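Local coordinates for galactose-binding-like protein (Bacteroides thetaiotaomicron, PDB 7M1B) that is a SusE-like protein with a galactose-binding-like domain and probably takes part in binding, and possibly breaking down, carbohydrate, at residues L300-A314 and E344-K358. Numbering follows the deposited sequence.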
loop_
_atom_site.group_PDB
_atom_site.type_symbol
_atom_site.label_atom_id
_atom_site.label_comp_id
_atom_site.label_asym_id
_atom_site.label_seq_id
_atom_site.Cartn_x
_atom_site.Cartn_y
_atom_site.Cartn_z
ATOM N N LEU A 300 -17.223 -1.574 7.531
ATOM C CA LEU A 300 -16.946 -1.770 8.959
ATOM C C LEU A 300 -16.324 -3.150 9.230
ATOM O O LEU A 300 -16.902 -4.207 8.911
ATOM C CB LEU A 300 -18.251 -1.584 9.736
ATOM C CG LEU A 300 -18.125 -1.273 11.227
ATOM C CD1 LEU A 300 -17.606 0.147 11.467
ATOM C CD2 LEU A 300 -19.418 -1.612 11.971
ATOM N N PRO A 301 -15.156 -3.202 9.892
ATOM C CA PRO A 301 -14.601 -4.466 10.396
ATOM C C PRO A 301 -15.523 -5.110 11.420
ATOM O O PRO A 301 -16.226 -4.409 12.135
ATOM C CB PRO A 301 -13.301 -4.050 11.114
ATOM C CG PRO A 301 -12.934 -2.721 10.398
ATOM C CD PRO A 301 -14.280 -2.059 10.259
ATOM N N SER A 302 -15.450 -6.431 11.489
ATOM C CA SER A 302 -16.015 -7.161 12.631
ATOM C C SER A 302 -15.169 -6.900 13.889
ATOM O O SER A 302 -13.924 -6.897 13.833
ATOM C CB SER A 302 -16.226 -8.686 12.353
ATOM O OG SER A 302 -14.981 -9.313 12.133
ATOM N N SER A 303 -15.862 -6.746 15.011
ATOM C CA SER A 303 -15.225 -6.371 16.294
ATOM C C SER A 303 -14.256 -7.447 16.807
ATOM O O SER A 303 -13.299 -7.134 17.506
ATOM C CB SER A 303 -16.285 -6.011 17.360
ATOM O OG SER A 303 -17.028 -7.199 17.672
ATOM N N ASP A 304 -14.427 -8.721 16.334
ATOM C CA ASP A 304 -13.579 -9.818 16.821
ATOM C C ASP A 304 -12.193 -9.752 16.165
ATOM O O ASP A 304 -11.249 -10.447 16.539
ATOM C CB ASP A 304 -14.202 -11.219 16.617
ATOM C CG ASP A 304 -14.572 -11.546 15.164
ATOM O OD1 ASP A 304 -14.291 -10.694 14.249
ATOM O OD2 ASP A 304 -15.180 -12.675 14.911
ATOM N N GLY A 305 -12.088 -8.918 15.120
ATOM C CA GLY A 305 -10.834 -8.801 14.364
ATOM C C GLY A 305 -10.607 -9.942 13.371
ATOM O O GLY A 305 -9.476 -10.141 12.890
ATOM N N SER A 306 -11.686 -10.626 13.025
ATOM C CA SER A 306 -11.531 -11.659 11.994
ATOM C C SER A 306 -10.950 -11.062 10.715
ATOM O O SER A 306 -11.316 -9.968 10.296
ATOM C CB SER A 306 -12.896 -12.242 11.695
ATOM O OG SER A 306 -12.814 -13.114 10.586
ATOM N N TRP A 307 -10.108 -11.857 10.018
ATOM C CA TRP A 307 -9.522 -11.370 8.775
ATOM C C TRP A 307 -10.464 -11.500 7.554
ATOM O O TRP A 307 -10.195 -10.945 6.479
ATOM C CB TRP A 307 -8.223 -12.139 8.554
ATOM C CG TRP A 307 -7.082 -11.593 9.378
ATOM C CD1 TRP A 307 -6.528 -12.095 10.523
ATOM C CD2 TRP A 307 -6.277 -10.470 8.999
ATOM N NE1 TRP A 307 -5.462 -11.308 10.927
ATOM C CE2 TRP A 307 -5.269 -10.306 9.991
ATOM C CE3 TRP A 307 -6.318 -9.595 7.904
ATOM C CZ2 TRP A 307 -4.283 -9.318 9.868
ATOM C CZ3 TRP A 307 -5.371 -8.583 7.813
ATOM C CH2 TRP A 307 -4.344 -8.464 8.766
ATOM N N ASP A 308 -11.629 -12.130 7.756
ATOM C CA ASP A 308 -12.636 -12.200 6.709
ATOM C C ASP A 308 -13.034 -10.782 6.294
ATOM O O ASP A 308 -13.271 -9.897 7.162
ATOM C CB ASP A 308 -13.868 -12.926 7.243
ATOM C CG ASP A 308 -13.647 -14.429 7.405
ATOM O OD1 ASP A 308 -12.539 -14.964 7.077
ATOM O OD2 ASP A 308 -14.594 -15.068 7.851
ATOM N N GLY A 309 -13.024 -10.514 4.987
ATOM C CA GLY A 309 -13.492 -9.216 4.519
ATOM C C GLY A 309 -12.355 -8.203 4.334
ATOM O O GLY A 309 -12.586 -7.089 3.832
ATOM N N TRP A 310 -11.127 -8.580 4.710
ATOM C CA TRP A 310 -9.936 -7.742 4.547
ATOM C C TRP A 310 -9.216 -8.124 3.255
ATOM O O TRP A 310 -9.141 -9.321 2.930
ATOM C CB TRP A 310 -8.992 -7.920 5.753
ATOM C CG TRP A 310 -9.542 -7.267 7.003
ATOM C CD1 TRP A 310 -10.324 -7.853 7.985
ATOM C CD2 TRP A 310 -9.220 -5.947 7.476
ATOM N NE1 TRP A 310 -10.565 -6.925 9.005
ATOM C CE2 TRP A 310 -9.896 -5.756 8.695
ATOM C CE3 TRP A 310 -8.464 -4.889 6.909
ATOM C CZ2 TRP A 310 -9.776 -4.545 9.424
ATOM C CZ3 TRP A 310 -8.386 -3.707 7.610
ATOM C CH2 TRP A 310 -9.035 -3.556 8.817
ATOM N N THR A 311 -8.635 -7.131 2.542
ATOM C CA THR A 311 -7.917 -7.291 1.272
ATOM C C THR A 311 -6.468 -6.842 1.480
ATOM O O THR A 311 -6.211 -5.789 2.128
ATOM C CB THR A 311 -8.533 -6.426 0.149
ATOM O OG1 THR A 311 -9.885 -6.842 0.000
ATOM C CG2 THR A 311 -7.803 -6.549 -1.165
ATOM N N LYS A 312 -5.517 -7.612 0.968
ATOM C CA LYS A 312 -4.130 -7.205 1.056
ATOM C C LYS A 312 -3.814 -6.101 0.040
ATOM O O LYS A 312 -4.199 -6.170 -1.159
ATOM C CB LYS A 312 -3.197 -8.396 0.865
ATOM C CG LYS A 312 -1.764 -8.090 1.283
ATOM C CD LYS A 312 -0.859 -9.303 1.225
ATOM C CE LYS A 312 -0.046 -9.339 -0.027
ATOM N NZ LYS A 312 0.910 -10.483 0.006
ATOM N N LEU A 313 -3.122 -5.058 0.558
ATOM C CA LEU A 313 -2.817 -3.894 -0.271
ATOM C C LEU A 313 -1.337 -3.696 -0.609
ATOM O O LEU A 313 -1.060 -2.972 -1.583
ATOM C CB LEU A 313 -3.261 -2.613 0.468
ATOM C CG LEU A 313 -4.670 -2.637 1.058
ATOM C CD1 LEU A 313 -4.944 -1.326 1.818
ATOM C CD2 LEU A 313 -5.800 -2.876 0.027
ATOM N N ALA A 314 -0.390 -4.223 0.188
ATOM C CA ALA A 314 1.040 -3.969 -0.041
ATOM C C ALA A 314 1.837 -4.953 0.791
ATOM O O ALA A 314 1.382 -5.394 1.856
ATOM C CB ALA A 314 1.420 -2.564 0.401
ATOM N N GLU A 344 4.959 1.918 -1.985
ATOM C CA GLU A 344 3.892 2.126 -2.954
ATOM C C GLU A 344 2.881 0.990 -2.814
ATOM O O GLU A 344 3.216 -0.123 -2.348
ATOM C CB GLU A 344 4.404 2.077 -4.405
ATOM C CG GLU A 344 5.556 3.007 -4.650
ATOM C CD GLU A 344 5.907 3.163 -6.102
ATOM O OE1 GLU A 344 5.444 2.357 -6.880
ATOM O OE2 GLU A 344 6.637 4.108 -6.416
ATOM N N PHE A 345 1.618 1.325 -3.054
ATOM C CA PHE A 345 0.583 0.315 -2.967
ATOM C C PHE A 345 0.372 -0.351 -4.300
ATOM O O PHE A 345 0.691 0.236 -5.341
ATOM C CB PHE A 345 -0.776 0.921 -2.648
ATOM C CG PHE A 345 -0.875 1.263 -1.194
ATOM C CD1 PHE A 345 -0.987 0.216 -0.241
ATOM C CD2 PHE A 345 -0.710 2.567 -0.733
ATOM C CE1 PHE A 345 -1.007 0.522 1.101
ATOM C CE2 PHE A 345 -0.792 2.852 0.619
ATOM C CZ PHE A 345 -0.941 1.820 1.530
ATOM N N LEU A 346 -0.260 -1.535 -4.217
ATOM C CA LEU A 346 -0.654 -2.226 -5.442
ATOM C C LEU A 346 -1.698 -1.392 -6.213
ATOM O O LEU A 346 -2.449 -0.649 -5.577
ATOM C CB LEU A 346 -1.130 -3.672 -5.146
ATOM C CG LEU A 346 -0.181 -4.610 -4.398
ATOM C CD1 LEU A 346 -0.989 -5.729 -3.738
ATOM C CD2 LEU A 346 0.878 -5.213 -5.329
ATOM N N ALA A 347 -1.651 -1.405 -7.573
ATOM C CA ALA A 347 -2.669 -0.762 -8.413
ATOM C C ALA A 347 -4.037 -1.466 -8.351
ATOM O O ALA A 347 -5.104 -0.825 -8.403
ATOM C CB ALA A 347 -2.190 -0.574 -9.830
ATOM N N ASP A 348 -4.026 -2.787 -8.183
ATOM C CA ASP A 348 -5.254 -3.566 -8.297
ATOM C C ASP A 348 -5.889 -3.677 -6.911
ATOM O O ASP A 348 -6.066 -4.762 -6.384
ATOM C CB ASP A 348 -4.921 -4.885 -8.988
ATOM C CG ASP A 348 -3.803 -5.651 -8.288
ATOM O OD1 ASP A 348 -2.940 -5.003 -7.629
ATOM O OD2 ASP A 348 -3.819 -6.888 -8.363
ATOM N N ILE A 349 -6.063 -2.548 -6.218
ATOM C CA ILE A 349 -6.638 -2.650 -4.885
ATOM C C ILE A 349 -7.941 -1.853 -4.940
ATOM O O ILE A 349 -8.054 -0.968 -5.790
ATOM C CB ILE A 349 -5.664 -2.131 -3.788
ATOM C CG1 ILE A 349 -5.237 -0.684 -4.085
ATOM C CG2 ILE A 349 -4.464 -3.082 -3.597
ATOM C CD1 ILE A 349 -4.501 0.039 -2.939
ATOM N N PRO A 350 -8.941 -2.158 -4.089
ATOM C CA PRO A 350 -10.210 -1.449 -4.061
ATOM C C PRO A 350 -9.975 -0.187 -3.221
ATOM O O PRO A 350 -8.978 -0.127 -2.480
ATOM C CB PRO A 350 -11.140 -2.408 -3.276
ATOM C CG PRO A 350 -10.228 -3.257 -2.417
ATOM C CD PRO A 350 -8.871 -3.243 -3.083
ATOM N N PRO A 351 -10.911 0.787 -3.239
ATOM C CA PRO A 351 -10.897 1.886 -2.262
ATOM C C PRO A 351 -11.023 1.250 -0.888
ATOM O O PRO A 351 -11.733 0.264 -0.726
ATOM C CB PRO A 351 -12.208 2.632 -2.569
ATOM C CG PRO A 351 -12.440 2.346 -4.055
ATOM C CD PRO A 351 -12.074 0.877 -4.152
ATOM N N VAL A 352 -10.398 1.882 0.114
ATOM C CA VAL A 352 -10.434 1.328 1.484
ATOM C C VAL A 352 -10.540 2.501 2.472
ATOM O O VAL A 352 -10.289 3.660 2.090
ATOM C CB VAL A 352 -9.226 0.443 1.859
ATOM C CG1 VAL A 352 -9.258 -0.875 1.077
ATOM C CG2 VAL A 352 -7.919 1.170 1.616
ATOM N N ARG A 353 -10.951 2.172 3.709
ATOM C CA ARG A 353 -11.030 3.173 4.791
ATOM C C ARG A 353 -10.296 2.613 6.012
ATOM O O ARG A 353 -9.613 3.401 6.678
ATOM C CB ARG A 353 -12.502 3.394 5.163
ATOM C CG ARG A 353 -12.653 4.244 6.424
ATOM C CD ARG A 353 -14.077 4.699 6.656
ATOM N NE ARG A 353 -14.146 5.419 7.928
ATOM C CZ ARG A 353 -15.064 6.287 8.306
ATOM N NH1 ARG A 353 -15.974 6.757 7.434
ATOM N NH2 ARG A 353 -14.917 6.812 9.514
ATOM N N TYR A 354 -10.558 1.335 6.381
ATOM C CA TYR A 354 -9.924 0.732 7.531
ATOM C C TYR A 354 -8.635 0.077 7.120
ATOM O O TYR A 354 -8.605 -0.598 6.088
ATOM C CB TYR A 354 -10.876 -0.203 8.284
ATOM C CG TYR A 354 -12.185 0.423 8.661
ATOM C CD1 TYR A 354 -12.291 1.229 9.822
ATOM C CD2 TYR A 354 -13.264 0.427 7.778
ATOM C CE1 TYR A 354 -13.485 1.869 10.146
ATOM C CE2 TYR A 354 -14.430 1.153 8.033
ATOM C CZ TYR A 354 -14.521 1.900 9.206
ATOM O OH TYR A 354 -15.693 2.557 9.514
ATOM N N ILE A 355 -7.592 0.184 7.947
ATOM C CA ILE A 355 -6.256 -0.280 7.575
ATOM C C ILE A 355 -5.702 -1.171 8.678
ATOM O O ILE A 355 -5.764 -0.811 9.834
ATOM C CB ILE A 355 -5.285 0.909 7.279
ATOM C CG1 ILE A 355 -5.782 1.875 6.186
ATOM C CG2 ILE A 355 -3.884 0.444 6.994
ATOM C CD1 ILE A 355 -5.873 1.175 4.844
ATOM N N ARG A 356 -5.019 -2.254 8.280
ATOM C CA ARG A 356 -4.230 -3.032 9.227
ATOM C C ARG A 356 -2.784 -3.115 8.762
ATOM O O ARG A 356 -2.503 -3.279 7.546
ATOM C CB ARG A 356 -4.776 -4.450 9.344
ATOM C CG ARG A 356 -5.891 -4.584 10.371
ATOM C CD ARG A 356 -6.502 -5.955 10.396
ATOM N NE ARG A 356 -7.085 -6.105 11.730
ATOM C CZ ARG A 356 -7.573 -7.246 12.198
ATOM N NH1 ARG A 356 -7.747 -8.306 11.354
ATOM N NH2 ARG A 356 -7.999 -7.390 13.423
ATOM N N PHE A 357 -1.863 -3.046 9.737
ATOM C CA PHE A 357 -0.478 -3.433 9.522
ATOM C C PHE A 357 -0.275 -4.788 10.175
ATOM O O PHE A 357 -0.491 -4.963 11.352
ATOM C CB PHE A 357 0.461 -2.399 10.166
ATOM C CG PHE A 357 0.758 -1.221 9.278
ATOM C CD1 PHE A 357 -0.285 -0.497 8.728
ATOM C CD2 PHE A 357 2.043 -0.731 9.139
ATOM C CE1 PHE A 357 -0.024 0.589 7.881
ATOM C CE2 PHE A 357 2.333 0.328 8.271
ATOM C CZ PHE A 357 1.279 1.009 7.689
ATOM N N LYS A 358 -0.005 -5.803 9.301
ATOM C CA LYS A 358 0.309 -7.136 9.770
ATOM C C LYS A 358 1.823 -7.243 9.812
ATOM O O LYS A 358 2.496 -7.293 8.760
ATOM C CB LYS A 358 -0.291 -8.167 8.800
ATOM C CG LYS A 358 -0.101 -9.616 9.261
ATOM C CD LYS A 358 -0.716 -10.618 8.208
ATOM C CE LYS A 358 -1.007 -12.094 8.816
ATOM N NZ LYS A 358 -1.779 -12.979 7.813
#
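L313 enters a hydrophobic pocket lined by F345, I349, V352 and I355. CG of L313 stands anti to the carbonyl carbon, beside the backbone N, and from there CD1 meets V352 CG2 end to end at 3.9 Å, while CD2 lies against CB and CG2 of I349. At the margin of this cluster, L313 O receives the backbone N of L346 at 3.1 Å in a nearly straight bond (N-H...O 172°).

P301 lies over one face of Y354, its CD 3.6 Å from the ring centroid and almost on the ring normal, which defines a CH-pi contact; R353 CG covers part of the opposite face. Next comes R356, extended from CG to NE and running through the angle between the indoles of W310 and W307, with CD against a face of each. That CD sits 3.7 Å from the centroid of the W310 six-membered ring, and the guanidinium plane is turned only 14° from this indole. Over W307 the planes are well apart, yet R356 CZ stands 4.6 Å from the centroid of the six-membered ring and close to its normal, a cation-pi geometry.

The polar edge is G305 O, gripped end-on by R356 NH1 (3.0 Å) and NH2 (3.2 Å), with the oxygen near the guanidinium plane. T259 takes NE and D218 pairs with NH2. A leucine in place of R356 would probably leave G305 O without both donors and D218 without its charge partner. The two bonds to G305 O tie strand 354-358 to the end of the 302-305 turn, which its own bonds also hold, and the buried charge of the arginine is likely to be stabilised jointly by carboxylate, carbonyl and indole.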